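Local structure of botulinum neurotoxin type G (Clostridium botulinum, 3MPP) at residues K372-F382 and Y393-L404. The protein attaches the neurotoxin to the host cell surface through its receptor-binding domain and delivers the protease light chain into the host cytosol. The protein carries 4 engineered substitutions. Numbering follows the deposited sequence. Where two conformers were deposited one is given.
Sequences KTFGLFGIGKF and YDNYFCISQWYL
Strands 373-382 and 394-400 pair as an antiparallel beta hairpin in the beta-trefoil C-terminal subdomain of the receptor-binding domain. The N-to-C directions of the two strand segments differ by 147°. Pairs L376-S400, G378-C398, G380-Y396 and F382-D394 are each closed by two backbone hydrogen bonds; between them lie the non-hydrogen-bonded pairs F377-I399, I379-F397 and K381-N395.

F377, I399 and F397 share one face of the hairpin. F377 CD2 lies 3.7 Å from F397 CZ, with the ring planes at 89°, and I399 CD1 meets the F377 ring at its edge. V322 and V324 of strand 320-325 also touch F377. At the exposed end of this face K381 NZ is hydrogen-bonded to N395 OD1 at 3.2 Å, but the lysine end is strained in the model and this detail is doubtful.

On the other face F382 lies beside Y396 and C398. C398 CB is 3.6 Å from F382 CE1, and SG sits at the ring edge, 5.4 Å from the centroid.

S400, at the strand end, and Q401 to Y403 make up what is inferred to be the host ganglioside-binding motif. S400 OG accepts from W402 N at 3.0 Å, an ST turn. Y403, with CG anti to its carbonyl carbon (chi1 -63°), lays its ring along L376 to I379, where glycine at 378 has no side chain to block it. L376 CG packs on L404 CD2 at 3.6 Å. Y403 OH accepts from I379 N at 3.1 Å, and a water at its ring edge donates to I379 O.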
ATOM      1  N   LYS A 372     -29.650   3.037 -16.923  1.00 59.42           N
ATOM      2  CA  LYS A 372     -29.948   3.822 -15.738  1.00 53.01           C
ATOM      3  C   LYS A 372     -28.763   3.756 -14.768  1.00 40.91           C
ATOM      4  O   LYS A 372     -28.396   2.679 -14.303  1.00 38.98           O
ATOM      5  CB  LYS A 372     -31.214   3.286 -15.064  1.00 58.60           C
ATOM      6  CG  LYS A 372     -32.091   4.350 -14.405  1.00 70.28           C
ATOM      7  CD  LYS A 372     -31.390   5.037 -13.239  1.00 73.04           C
ATOM      8  CE  LYS A 372     -32.282   6.100 -12.599  1.00 74.18           C
ATOM      9  NZ  LYS A 372     -31.677   6.691 -11.364  1.00 68.86           N
ATOM     10  N   THR A 373     -28.179   4.913 -14.468  0.51 39.07           N
ATOM     11  CA  THR A 373     -27.071   4.999 -13.527  0.51 36.60           C
ATOM     12  C   THR A 373     -27.623   5.431 -12.172  0.51 37.82           C
ATOM     13  O   THR A 373     -28.351   6.417 -12.084  0.51 38.13           O
ATOM     14  CB  THR A 373     -26.005   6.022 -14.000  0.51 44.79           C
ATOM     15  OG1 THR A 373     -25.564   5.688 -15.323  0.51 41.67           O
ATOM     16  CG2 THR A 373     -24.807   6.026 -13.059  0.51 44.19           C
ATOM     17  N   PHE A 374     -27.290   4.694 -11.119  1.00 31.97           N
ATOM     18  CA  PHE A 374     -27.810   5.018  -9.790  1.00 36.04           C
ATOM     19  C   PHE A 374     -26.850   5.877  -8.963  1.00 35.24           C
ATOM     20  O   PHE A 374     -27.239   6.446  -7.947  1.00 35.61           O
ATOM     21  CB  PHE A 374     -28.235   3.746  -9.039  1.00 33.42           C
ATOM     22  CG  PHE A 374     -29.317   2.977  -9.741  1.00 43.12           C
ATOM     23  CD1 PHE A 374     -30.603   3.486  -9.825  1.00 40.35           C
ATOM     24  CD2 PHE A 374     -29.044   1.762 -10.342  1.00 38.96           C
ATOM     25  CE1 PHE A 374     -31.595   2.795 -10.489  1.00 36.84           C
ATOM     26  CE2 PHE A 374     -30.039   1.063 -11.006  1.00 47.67           C
ATOM     27  CZ  PHE A 374     -31.317   1.582 -11.078  1.00 42.55           C
ATOM     28  N   GLY A 375     -25.602   5.973  -9.411  1.00 26.38           N
ATOM     29  CA  GLY A 375     -24.602   6.773  -8.727  1.00 27.04           C
ATOM     30  C   GLY A 375     -23.436   5.959  -8.189  1.00 24.22           C
ATOM     31  O   GLY A 375     -23.288   4.787  -8.532  1.00 22.18           O
ATOM     32  N   LEU A 376     -22.606   6.596  -7.364  1.00 22.93           N
ATOM     33  CA  LEU A 376     -21.479   5.933  -6.715  1.00 21.05           C
ATOM     34  C   LEU A 376     -21.775   5.771  -5.222  1.00 22.91           C
ATOM     35  O   LEU A 376     -22.528   6.574  -4.641  1.00 22.68           O
ATOM     36  CB  LEU A 376     -20.194   6.765  -6.911  1.00 20.01           C
ATOM     37  CG  LEU A 376     -19.732   6.984  -8.360  1.00 22.62           C
ATOM     38  CD1 LEU A 376     -18.378   7.787  -8.406  1.00 15.24           C
ATOM     39  CD2 LEU A 376     -19.601   5.640  -9.042  1.00 25.68           C
ATOM     40  N   PHE A 377     -21.213   4.731  -4.604  1.00 19.70           N
ATOM     41  CA  PHE A 377     -21.275   4.581  -3.149  1.00 21.47           C
ATOM     42  C   PHE A 377     -20.494   5.704  -2.481  1.00 21.38           C
ATOM     43  O   PHE A 377     -19.414   6.102  -2.942  1.00 18.20           O
ATOM     44  CB  PHE A 377     -20.649   3.254  -2.690  1.00 17.60           C
ATOM     45  CG  PHE A 377     -21.506   2.041  -2.925  1.00 17.36           C
ATOM     46  CD1 PHE A 377     -22.504   2.031  -3.903  1.00 16.63           C
ATOM     47  CD2 PHE A 377     -21.272   0.877  -2.198  1.00 23.29           C
ATOM     48  CE1 PHE A 377     -23.289   0.901  -4.106  1.00 23.87           C
ATOM     49  CE2 PHE A 377     -22.050  -0.258  -2.406  1.00 19.83           C
ATOM     50  CZ  PHE A 377     -23.057  -0.249  -3.353  1.00 22.79           C
ATOM     51  N   GLY A 378     -21.017   6.179  -1.359  1.00 18.20           N
ATOM     52  CA  GLY A 378     -20.390   7.248  -0.608  1.00 17.73           C
ATOM     53  C   GLY A 378     -20.988   7.312   0.779  1.00 17.48           C
ATOM     54  O   GLY A 378     -21.532   6.315   1.295  1.00 18.90           O
ATOM     55  N   ILE A 379     -20.887   8.482   1.383  1.00 21.89           N
ATOM     56  CA  ILE A 379     -21.449   8.729   2.703  1.00 23.17           C
ATOM     57  C   ILE A 379     -22.224  10.033   2.602  1.00 29.62           C
ATOM     58  O   ILE A 379     -21.692  11.052   2.121  1.00 25.62           O
ATOM     59  CB  ILE A 379     -20.349   8.827   3.773  1.00 19.63           C
ATOM     60  CG1 ILE A 379     -19.545   7.526   3.828  1.00 23.81           C
ATOM     61  CG2 ILE A 379     -20.949   9.108   5.165  1.00 23.98           C
ATOM     62  CD1 ILE A 379     -18.355   7.569   4.798  1.00 22.93           C
ATOM     63  N   GLY A 380     -23.492   9.999   3.002  1.00 22.15           N
ATOM     64  CA  GLY A 380     -24.334  11.168   2.840  1.00 19.57           C
ATOM     65  C   GLY A 380     -25.095  11.540   4.095  1.00 20.61           C
ATOM     66  O   GLY A 380     -25.318  10.709   4.967  1.00 22.93           O
ATOM     67  N   LYS A 381     -25.504  12.800   4.178  1.00 22.89           N
ATOM     68  CA  LYS A 381     -26.275  13.295   5.315  1.00 34.24           C
ATOM     69  C   LYS A 381     -27.754  13.080   5.052  1.00 29.18           C
ATOM     70  O   LYS A 381     -28.253  13.527   4.036  1.00 30.46           O
ATOM     71  CB  LYS A 381     -26.031  14.794   5.502  1.00 42.77           C
ATOM     72  CG  LYS A 381     -24.816  15.144   6.318  1.00 61.75           C
ATOM     73  CD  LYS A 381     -24.545  16.643   6.271  1.00 72.99           C
ATOM     74  CE  LYS A 381     -24.010  17.130   7.601  1.00 82.24           C
ATOM     75  NZ  LYS A 381     -23.315  16.032   8.333  1.00 83.45           N
ATOM     76  N   PHE A 382     -28.448  12.402   5.964  1.00 24.32           N
ATOM     77  CA  PHE A 382     -29.874  12.128   5.814  1.00 31.71           C
ATOM     78  C   PHE A 382     -30.615  12.544   7.095  1.00 43.53           C
ATOM     79  O   PHE A 382     -29.986  12.767   8.131  1.00 38.70           O
ATOM     80  CB  PHE A 382     -30.134  10.630   5.556  1.00 34.83           C
ATOM     81  CG  PHE A 382     -29.620  10.123   4.218  1.00 32.17           C
ATOM     82  CD1 PHE A 382     -28.270   9.813   4.037  1.00 28.44           C
ATOM     83  CD2 PHE A 382     -30.491   9.940   3.158  1.00 25.23           C
ATOM     84  CE1 PHE A 382     -27.804   9.340   2.805  1.00 20.11           C
ATOM     85  CE2 PHE A 382     -30.045   9.471   1.919  1.00 28.46           C
ATOM     86  CZ  PHE A 382     -28.687   9.169   1.745  1.00 24.68           C
ATOM     87  N   TYR A 393     -30.324  14.494  12.193  1.00 59.02           N
ATOM     88  CA  TYR A 393     -29.705  13.943  10.989  1.00 63.20           C
ATOM     89  C   TYR A 393     -28.425  13.144  11.271  1.00 50.37           C
ATOM     90  O   TYR A 393     -27.742  13.363  12.282  1.00 44.19           O
ATOM     91  CB  TYR A 393     -29.412  15.055   9.980  1.00 68.31           C
ATOM     92  CG  TYR A 393     -28.136  15.811  10.256  1.00 77.64           C
ATOM     93  CD1 TYR A 393     -26.916  15.338   9.791  1.00 82.26           C
ATOM     94  CD2 TYR A 393     -28.150  17.002  10.973  1.00 87.10           C
ATOM     95  CE1 TYR A 393     -25.743  16.022  10.039  1.00 88.16           C
ATOM     96  CE2 TYR A 393     -26.978  17.698  11.225  1.00 90.45           C
ATOM     97  CZ  TYR A 393     -25.777  17.203  10.753  1.00 91.99           C
ATOM     98  OH  TYR A 393     -24.603  17.881  10.993  1.00 93.16           O
ATOM     99  N   ASP A 394     -28.097  12.227  10.364  1.00 35.61           N
ATOM    100  CA  ASP A 394     -26.906  11.388  10.523  1.00 31.69           C
ATOM    101  C   ASP A 394     -26.278  11.069   9.172  1.00 27.54           C
ATOM    102  O   ASP A 394     -26.888  11.293   8.123  1.00 26.90           O
ATOM    103  CB  ASP A 394     -27.256  10.079  11.228  1.00 41.70           C
ATOM    104  CG  ASP A 394     -27.681  10.286  12.667  1.00 58.48           C
ATOM    105  OD1 ASP A 394     -28.864  10.620  12.898  1.00 69.85           O
ATOM    106  OD2 ASP A 394     -26.834  10.109  13.566  1.00 52.49           O
ATOM    107  N   ASN A 395     -25.053  10.559   9.210  1.00 26.30           N
ATOM    108  CA  ASN A 395     -24.320  10.234   7.995  1.00 25.36           C
ATOM    109  C   ASN A 395     -24.443   8.741   7.717  1.00 27.27           C
ATOM    110  O   ASN A 395     -24.190   7.929   8.598  1.00 24.45           O
ATOM    111  CB  ASN A 395     -22.848  10.661   8.134  1.00 30.41           C
ATOM    112  CG  ASN A 395     -22.696  12.167   8.206  1.00 28.12           C
ATOM    113  OD1 ASN A 395     -23.518  12.895   7.649  1.00 28.91           O
ATOM    114  ND2 ASN A 395     -21.660  12.644   8.887  1.00 29.32           N
ATOM    115  N   TYR A 396     -24.844   8.390   6.497  1.00 23.81           N
ATOM    116  CA  TYR A 396     -25.131   6.998   6.150  1.00 20.68           C
ATOM    117  C   TYR A 396     -24.357   6.546   4.920  1.00 24.79           C
ATOM    118  O   TYR A 396     -24.115   7.342   4.011  1.00 21.13           O
ATOM    119  CB  TYR A 396     -26.624   6.808   5.867  1.00 28.57           C
ATOM    120  CG  TYR A 396     -27.487   6.898   7.096  1.00 29.05           C
ATOM    121  CD1 TYR A 396     -27.738   5.775   7.873  1.00 34.59           C
ATOM    122  CD2 TYR A 396     -28.049   8.106   7.484  1.00 33.99           C
ATOM    123  CE1 TYR A 396     -28.532   5.847   9.003  1.00 36.95           C
ATOM    124  CE2 TYR A 396     -28.852   8.188   8.613  1.00 36.21           C
ATOM    125  CZ  TYR A 396     -29.082   7.055   9.368  1.00 43.65           C
ATOM    126  OH  TYR A 396     -29.868   7.128  10.492  1.00 52.24           O
ATOM    127  N   PHE A 397     -23.968   5.271   4.929  1.00 24.95           N
ATOM    128  CA  PHE A 397     -23.483   4.542   3.755  1.00 22.04           C
ATOM    129  C   PHE A 397     -24.587   4.650   2.704  1.00 23.29           C
ATOM    130  O   PHE A 397     -25.699   4.184   2.929  1.00 24.39           O
ATOM    131  CB  PHE A 397     -23.284   3.079   4.187  1.00 22.34           C
ATOM    132  CG  PHE A 397     -22.524   2.201   3.199  1.00 23.38           C
ATOM    133  CD1 PHE A 397     -21.543   2.718   2.357  1.00 22.35           C
ATOM    134  CD2 PHE A 397     -22.764   0.819   3.180  1.00 18.72           C
ATOM    135  CE1 PHE A 397     -20.836   1.875   1.476  1.00 19.56           C
ATOM    136  CE2 PHE A 397     -22.065  -0.025   2.314  1.00 20.90           C
ATOM    137  CZ  PHE A 397     -21.093   0.503   1.470  1.00 23.06           C
ATOM    138  N   CYS A 398     -24.302   5.287   1.567  1.00 20.64           N
ATOM    139  CA  CYS A 398     -25.352   5.567   0.598  1.00 20.28           C
ATOM    140  C   CYS A 398     -24.831   5.416  -0.822  1.00 23.54           C
ATOM    141  O   CYS A 398     -23.642   5.197  -1.036  1.00 25.03           O
ATOM    142  CB  CYS A 398     -25.880   7.004   0.783  1.00 24.51           C
ATOM    143  SG  CYS A 398     -24.697   8.269   0.254  1.00 27.22           S
ATOM    144  N   ILE A 399     -25.739   5.527  -1.785  1.00 20.48           N
ATOM    145  CA  ILE A 399     -25.366   5.697  -3.185  1.00 20.74           C
ATOM    146  C   ILE A 399     -25.901   7.057  -3.621  1.00 27.48           C
ATOM    147  O   ILE A 399     -27.021   7.424  -3.240  1.00 22.67           O
ATOM    148  CB  ILE A 399     -25.909   4.540  -4.069  1.00 20.79           C
ATOM    149  CG1 ILE A 399     -25.441   4.696  -5.525  1.00 26.87           C
ATOM    150  CG2 ILE A 399     -27.428   4.445  -3.985  1.00 25.54           C
ATOM    151  CD1 ILE A 399     -25.606   3.426  -6.380  1.00 19.81           C
ATOM    152  N   SER A 400     -25.104   7.825  -4.375  1.00 21.13           N
ATOM    153  CA  SER A 400     -25.522   9.169  -4.775  1.00 21.72           C
ATOM    154  C   SER A 400     -25.090   9.560  -6.192  1.00 25.85           C
ATOM    155  O   SER A 400     -23.974   9.265  -6.613  1.00 22.68           O
ATOM    156  CB  SER A 400     -24.994  10.196  -3.770  1.00 17.98           C
ATOM    157  OG  SER A 400     -25.399  11.496  -4.127  1.00 26.00           O
ATOM    158  N   GLN A 401     -25.996  10.204  -6.924  1.00 21.86           N
ATOM    159  CA  GLN A 401     -25.678  10.805  -8.212  1.00 26.38           C
ATOM    160  C   GLN A 401     -24.776  12.039  -8.072  1.00 22.38           C
ATOM    161  O   GLN A 401     -24.226  12.516  -9.058  1.00 25.11           O
ATOM    162  CB  GLN A 401     -26.970  11.242  -8.919  1.00 31.77           C
ATOM    163  CG  GLN A 401     -28.057  10.197  -8.959  1.00 40.99           C
ATOM    164  CD  GLN A 401     -27.935   9.257 -10.140  1.00 48.56           C
ATOM    165  OE1 GLN A 401     -28.936   8.886 -10.755  1.00 52.84           O
ATOM    166  NE2 GLN A 401     -26.709   8.862 -10.463  1.00 47.62           N
ATOM    167  N   TRP A 402     -24.655  12.573  -6.856  1.00 19.71           N
ATOM    168  CA  TRP A 402     -23.817  13.752  -6.608  1.00 20.12           C
ATOM    169  C   TRP A 402     -22.371  13.497  -7.027  1.00 24.07           C
ATOM    170  O   TRP A 402     -21.686  14.392  -7.536  1.00 23.10           O
ATOM    171  CB  TRP A 402     -23.888  14.126  -5.124  1.00 22.26           C
ATOM    172  CG  TRP A 402     -22.744  14.961  -4.595  1.00 25.17           C
ATOM    173  CD1 TRP A 402     -21.759  14.547  -3.749  1.00 28.68           C
ATOM    174  CD2 TRP A 402     -22.482  16.352  -4.861  1.00 22.99           C
ATOM    175  NE1 TRP A 402     -20.900  15.582  -3.475  1.00 22.87           N
ATOM    176  CE2 TRP A 402     -21.321  16.700  -4.146  1.00 26.38           C
ATOM    177  CE3 TRP A 402     -23.119  17.332  -5.630  1.00 22.25           C
ATOM    178  CZ2 TRP A 402     -20.781  17.990  -4.178  1.00 30.48           C
ATOM    179  CZ3 TRP A 402     -22.572  18.613  -5.664  1.00 22.15           C
ATOM    180  CH2 TRP A 402     -21.427  18.928  -4.938  1.00 25.77           C
ATOM    181  N   TYR A 403     -21.923  12.265  -6.828  1.00 23.90           N
ATOM    182  CA  TYR A 403     -20.536  11.891  -7.110  1.00 28.17           C
ATOM    183  C   TYR A 403     -20.217  11.776  -8.603  1.00 28.09           C
ATOM    184  O   TYR A 403     -19.050  11.726  -8.986  1.00 27.00           O
ATOM    185  CB  TYR A 403     -20.187  10.590  -6.402  1.00 22.77           C
ATOM    186  CG  TYR A 403     -20.254  10.671  -4.884  1.00 24.18           C
ATOM    187  CD1 TYR A 403     -19.416  11.531  -4.162  1.00 19.75           C
ATOM    188  CD2 TYR A 403     -21.142   9.866  -4.173  1.00 20.91           C
ATOM    189  CE1 TYR A 403     -19.475  11.578  -2.772  1.00 22.86           C
ATOM    190  CE2 TYR A 403     -21.212   9.914  -2.800  1.00 20.38           C
ATOM    191  CZ  TYR A 403     -20.374  10.754  -2.102  1.00 21.33           C
ATOM    192  OH  TYR A 403     -20.464  10.764  -0.735  1.00 26.97           O
ATOM    193  N   LEU A 404     -21.250  11.745  -9.441  1.00 26.37           N
ATOM    194  CA  LEU A 404     -21.054  11.681 -10.887  1.00 27.66           C
ATOM    195  C   LEU A 404     -21.136  13.054 -11.544  1.00 28.54           C
ATOM    196  O   LEU A 404     -20.879  13.188 -12.741  1.00 32.55           O
ATOM    197  CB  LEU A 404     -22.081  10.739 -11.537  1.00 28.36           C
ATOM    198  CG  LEU A 404     -21.915   9.267 -11.137  1.00 34.28           C
ATOM    199  CD1 LEU A 404     -22.789   8.413 -11.989  1.00 35.45           C
ATOM    200  CD2 LEU A 404     -20.467   8.852 -11.305  1.00 37.72           C
TER
HETATM  201  O   HOH W   1     -19.227  12.069   1.064  1.00 23.92           O